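SusD superfamily protein (Bacteroides fragilis, PDB 3L22) probably binds glycans at the outer membrane for uptake and carries zinc ions in the crystal. Local coordinates at residues V195-A201 with S249-P254. Sequence-based numbering, arbitrary orientation.
With ZN (zinc ion), chain B.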
ATOM      1  N   VAL A 195      10.379 -12.645   0.319  1.00 10.87           N
ATOM      2  CA  VAL A 195       9.110 -11.945   0.546  1.00 10.38           C
ATOM      3  C   VAL A 195       9.287 -10.773   1.495  1.00 10.87           C
ATOM      4  O   VAL A 195       8.563  -9.801   1.372  1.00 11.80           O
ATOM      5  CB  VAL A 195       8.027 -12.927   1.042  1.00 10.31           C
ATOM      6  CG1 VAL A 195       6.714 -12.183   1.462  1.00  8.58           C
ATOM      7  CG2 VAL A 195       7.788 -14.014  -0.047  1.00  8.81           C
ATOM      8  N   THR A 196      10.257 -10.832   2.411  1.00 11.11           N
ATOM      9  CA  THR A 196      10.377  -9.823   3.456  1.00 10.93           C
ATOM     10  C   THR A 196      11.513  -8.816   3.228  1.00 11.77           C
ATOM     11  O   THR A 196      11.567  -7.816   3.941  1.00 12.05           O
ATOM     12  CB  THR A 196      10.551 -10.465   4.828  1.00 11.18           C
ATOM     13  OG1 THR A 196      11.832 -11.101   4.889  1.00 12.03           O
ATOM     14  CG2 THR A 196       9.397 -11.508   5.068  1.00  9.16           C
ATOM     15  N   HIS A 197      12.394  -9.053   2.250  1.00 12.11           N
ATOM     16  CA  HIS A 197      13.301  -8.018   1.719  1.00 12.26           C
ATOM     17  C   HIS A 197      12.801  -7.638   0.346  1.00 13.24           C
ATOM     18  O   HIS A 197      12.157  -8.454  -0.320  1.00 14.44           O
ATOM     19  CB  HIS A 197      14.757  -8.520   1.583  1.00 12.25           C
ATOM     20  CG  HIS A 197      15.483  -8.672   2.880  1.00 17.02           C
ATOM     21  ND1 HIS A 197      16.857  -8.759   2.961  1.00 19.01           N
ATOM     22  CD2 HIS A 197      15.029  -8.758   4.152  1.00 23.16           C
ATOM     23  CE1 HIS A 197      17.222  -8.876   4.223  1.00 21.98           C
ATOM     24  NE2 HIS A 197      16.130  -8.879   4.971  1.00 26.16           N
ATOM     25  N   ALA A 198      13.109  -6.412  -0.075  1.00 13.35           N
ATOM     26  CA  ALA A 198      12.812  -5.943  -1.414  1.00 14.24           C
ATOM     27  C   ALA A 198      13.573  -6.710  -2.489  1.00 14.42           C
ATOM     28  O   ALA A 198      14.809  -6.777  -2.473  1.00 17.67           O
ATOM     29  CB  ALA A 198      13.119  -4.424  -1.558  1.00 14.00           C
ATOM     30  N   THR A 199      12.815  -7.306  -3.397  1.00 12.98           N
ATOM     31  CA  THR A 199      13.329  -7.942  -4.592  1.00 11.69           C
ATOM     32  C   THR A 199      13.193  -6.999  -5.783  1.00 11.97           C
ATOM     33  O   THR A 199      12.551  -5.948  -5.686  1.00 12.00           O
ATOM     34  CB  THR A 199      12.530  -9.205  -4.896  1.00 11.05           C
ATOM     35  OG1 THR A 199      11.118  -8.890  -4.931  1.00  9.93           O
ATOM     36  CG2 THR A 199      12.845 -10.311  -3.859  1.00  7.59           C
ATOM     37  N   GLN A 200      13.772  -7.389  -6.913  1.00 11.52           N
ATOM     38  CA  GLN A 200      13.536  -6.684  -8.151  1.00 11.45           C
ATOM     39  C   GLN A 200      12.043  -6.617  -8.443  1.00 12.16           C
ATOM     40  O   GLN A 200      11.529  -5.547  -8.811  1.00 12.36           O
ATOM     41  CB  GLN A 200      14.297  -7.344  -9.306  1.00 11.77           C
ATOM     42  CG  GLN A 200      15.809  -7.225  -9.104  1.00 12.95           C
ATOM     43  CD  GLN A 200      16.607  -7.682 -10.292  1.00 13.58           C
ATOM     44  OE1 GLN A 200      16.141  -7.556 -11.437  1.00 16.32           O
ATOM     45  NE2 GLN A 200      17.800  -8.251 -10.038  1.00 12.15           N
ATOM     46  N   ALA A 201      11.323  -7.725  -8.235  1.00 12.46           N
ATOM     47  CA  ALA A 201       9.840  -7.726  -8.391  1.00 11.73           C
ATOM     48  C   ALA A 201       9.131  -6.695  -7.520  1.00 12.39           C
ATOM     49  O   ALA A 201       8.214  -6.025  -7.985  1.00 11.74           O
ATOM     50  CB  ALA A 201       9.269  -9.123  -8.104  1.00 11.70           C
ATOM     51  N   SER A 249       3.234 -14.340  -3.207  1.00 12.22           N
ATOM     52  CA  SER A 249       3.656 -13.239  -2.356  1.00 12.11           C
ATOM     53  C   SER A 249       4.902 -12.587  -2.899  1.00 11.79           C
ATOM     54  O   SER A 249       5.924 -13.245  -3.056  1.00 12.41           O
ATOM     55  CB  SER A 249       3.937 -13.767  -0.940  1.00 12.72           C
ATOM     56  OG  SER A 249       2.813 -14.446  -0.431  1.00 10.64           O
ATOM     57  N   ILE A 250       4.826 -11.297  -3.191  1.00 12.01           N
ATOM     58  CA  ILE A 250       5.978 -10.568  -3.696  1.00 12.03           C
ATOM     59  C   ILE A 250       6.674  -9.876  -2.548  1.00 11.92           C
ATOM     60  O   ILE A 250       7.880 -10.060  -2.338  1.00 12.61           O
ATOM     61  CB  ILE A 250       5.587  -9.571  -4.814  1.00 12.07           C
ATOM     62  CG1 ILE A 250       4.955 -10.326  -6.004  1.00 12.45           C
ATOM     63  CG2 ILE A 250       6.841  -8.770  -5.228  1.00 10.64           C
ATOM     64  CD1 ILE A 250       4.136  -9.486  -6.976  1.00 11.10           C
ATOM     65  N   PHE A 251       5.950  -9.040  -1.818  1.00 11.95           N
ATOM     66  CA  PHE A 251       6.550  -8.301  -0.697  1.00 11.68           C
ATOM     67  C   PHE A 251       5.519  -8.122   0.423  1.00 12.54           C
ATOM     68  O   PHE A 251       4.380  -7.692   0.152  1.00 13.53           O
ATOM     69  CB  PHE A 251       7.086  -6.929  -1.171  1.00 12.10           C
ATOM     70  CG  PHE A 251       7.724  -6.121  -0.078  1.00 11.21           C
ATOM     71  CD1 PHE A 251       8.918  -6.537   0.499  1.00 13.01           C
ATOM     72  CD2 PHE A 251       7.128  -4.943   0.397  1.00 12.41           C
ATOM     73  CE1 PHE A 251       9.487  -5.830   1.565  1.00 11.43           C
ATOM     74  CE2 PHE A 251       7.705  -4.208   1.441  1.00 11.56           C
ATOM     75  CZ  PHE A 251       8.871  -4.650   2.027  1.00 11.59           C
ATOM     76  N   SER A 252       5.938  -8.431   1.652  1.00 11.75           N
ATOM     77  CA  SER A 252       5.113  -8.336   2.856  1.00 12.32           C
ATOM     78  C   SER A 252       5.938  -7.889   4.028  1.00 12.44           C
ATOM     79  O   SER A 252       7.186  -7.971   4.015  1.00 11.99           O
ATOM     80  CB  SER A 252       4.514  -9.703   3.242  1.00 12.54           C
ATOM     81  OG  SER A 252       3.758 -10.271   2.203  1.00 10.36           O
ATOM     82  N   LEU A 253       5.239  -7.409   5.048  1.00 13.30           N
ATOM     83  CA  LEU A 253       5.863  -7.012   6.324  1.00 13.36           C
ATOM     84  C   LEU A 253       5.586  -8.138   7.326  1.00 13.70           C
ATOM     85  O   LEU A 253       4.401  -8.390   7.666  1.00 13.08           O
ATOM     86  CB  LEU A 253       5.296  -5.690   6.837  1.00 13.34           C
ATOM     87  CG  LEU A 253       5.125  -4.580   5.796  1.00 14.07           C
ATOM     88  CD1 LEU A 253       4.516  -3.299   6.473  1.00 13.36           C
ATOM     89  CD2 LEU A 253       6.453  -4.300   5.169  1.00 12.42           C
ATOM     90  N   PRO A 254       6.643  -8.844   7.750  1.00 12.56           N
ATOM     91  CA  PRO A 254       6.459 -10.003   8.626  1.00 13.29           C
ATOM     92  C   PRO A 254       6.317  -9.573  10.061  1.00 14.03           C
ATOM     93  O   PRO A 254       6.768  -8.471  10.416  1.00 16.67           O
ATOM     94  CB  PRO A 254       7.766 -10.779   8.433  1.00 13.13           C
ATOM     95  CG  PRO A 254       8.783  -9.673   8.207  1.00 11.62           C
ATOM     96  CD  PRO A 254       8.070  -8.628   7.421  1.00 12.37           C
TER
HETATM   97 ZN    ZN B   1      18.144  -8.470   1.464  1.00 22.08          ZN
HETATM   98  O   HOH W   1       9.428  -6.445   5.191  1.00 13.42           O
HETATM   99  O   HOH W   2      10.126  -8.541  -2.280  1.00 11.77           O
HETATM  100  O   HOH W   3      17.836  -9.950   0.236  1.00 12.72           O
HETATM  101  O   HOH W   4      20.293  -8.528   2.142  1.00  2.00           O
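The end of helix 192-196 meets strand 249-253 through one direct backbone hydrogen bond, S252 N to V195 O (3.0 Å, 158° at the hydrogen), while F251 CA offers a CA-H...O contact to the same oxygen at 3.3 Å. Two waters extend this link: one donates to T196 O and S252 O, and a second lies within hydrogen-bonding distance of H197 O, T199 OG1 and I250 O (2.7 Å). V195 spreads its methyls along the strand: CG1, anti to the backbone N (chi1 173°), lies 3.6 Å from S252 OG, and CG2 packs on S249 O and CB. T196 CG2 meets the P254 ring obliquely, 3.7 Å from CG. F251 CD1 comes obliquely to 3.4 Å from V195 O, with H197 O at the ring edge. A201 CB touches I250 CG2 at 3.8 Å. H197 turns away from the strand and binds zinc through ND1 (2.0 Å), with E119 and two waters as the other ligands. T199 N-caps helix 200-213, hydrogen-bonding A202 N. The turn joining the two helices thus rests on a two-stranded antiparallel sheet, where I250 and F251 form a classic beta bulge facing F325 of strand 322-326, and F251 packs edge-to-face with F122 of helix 113-131.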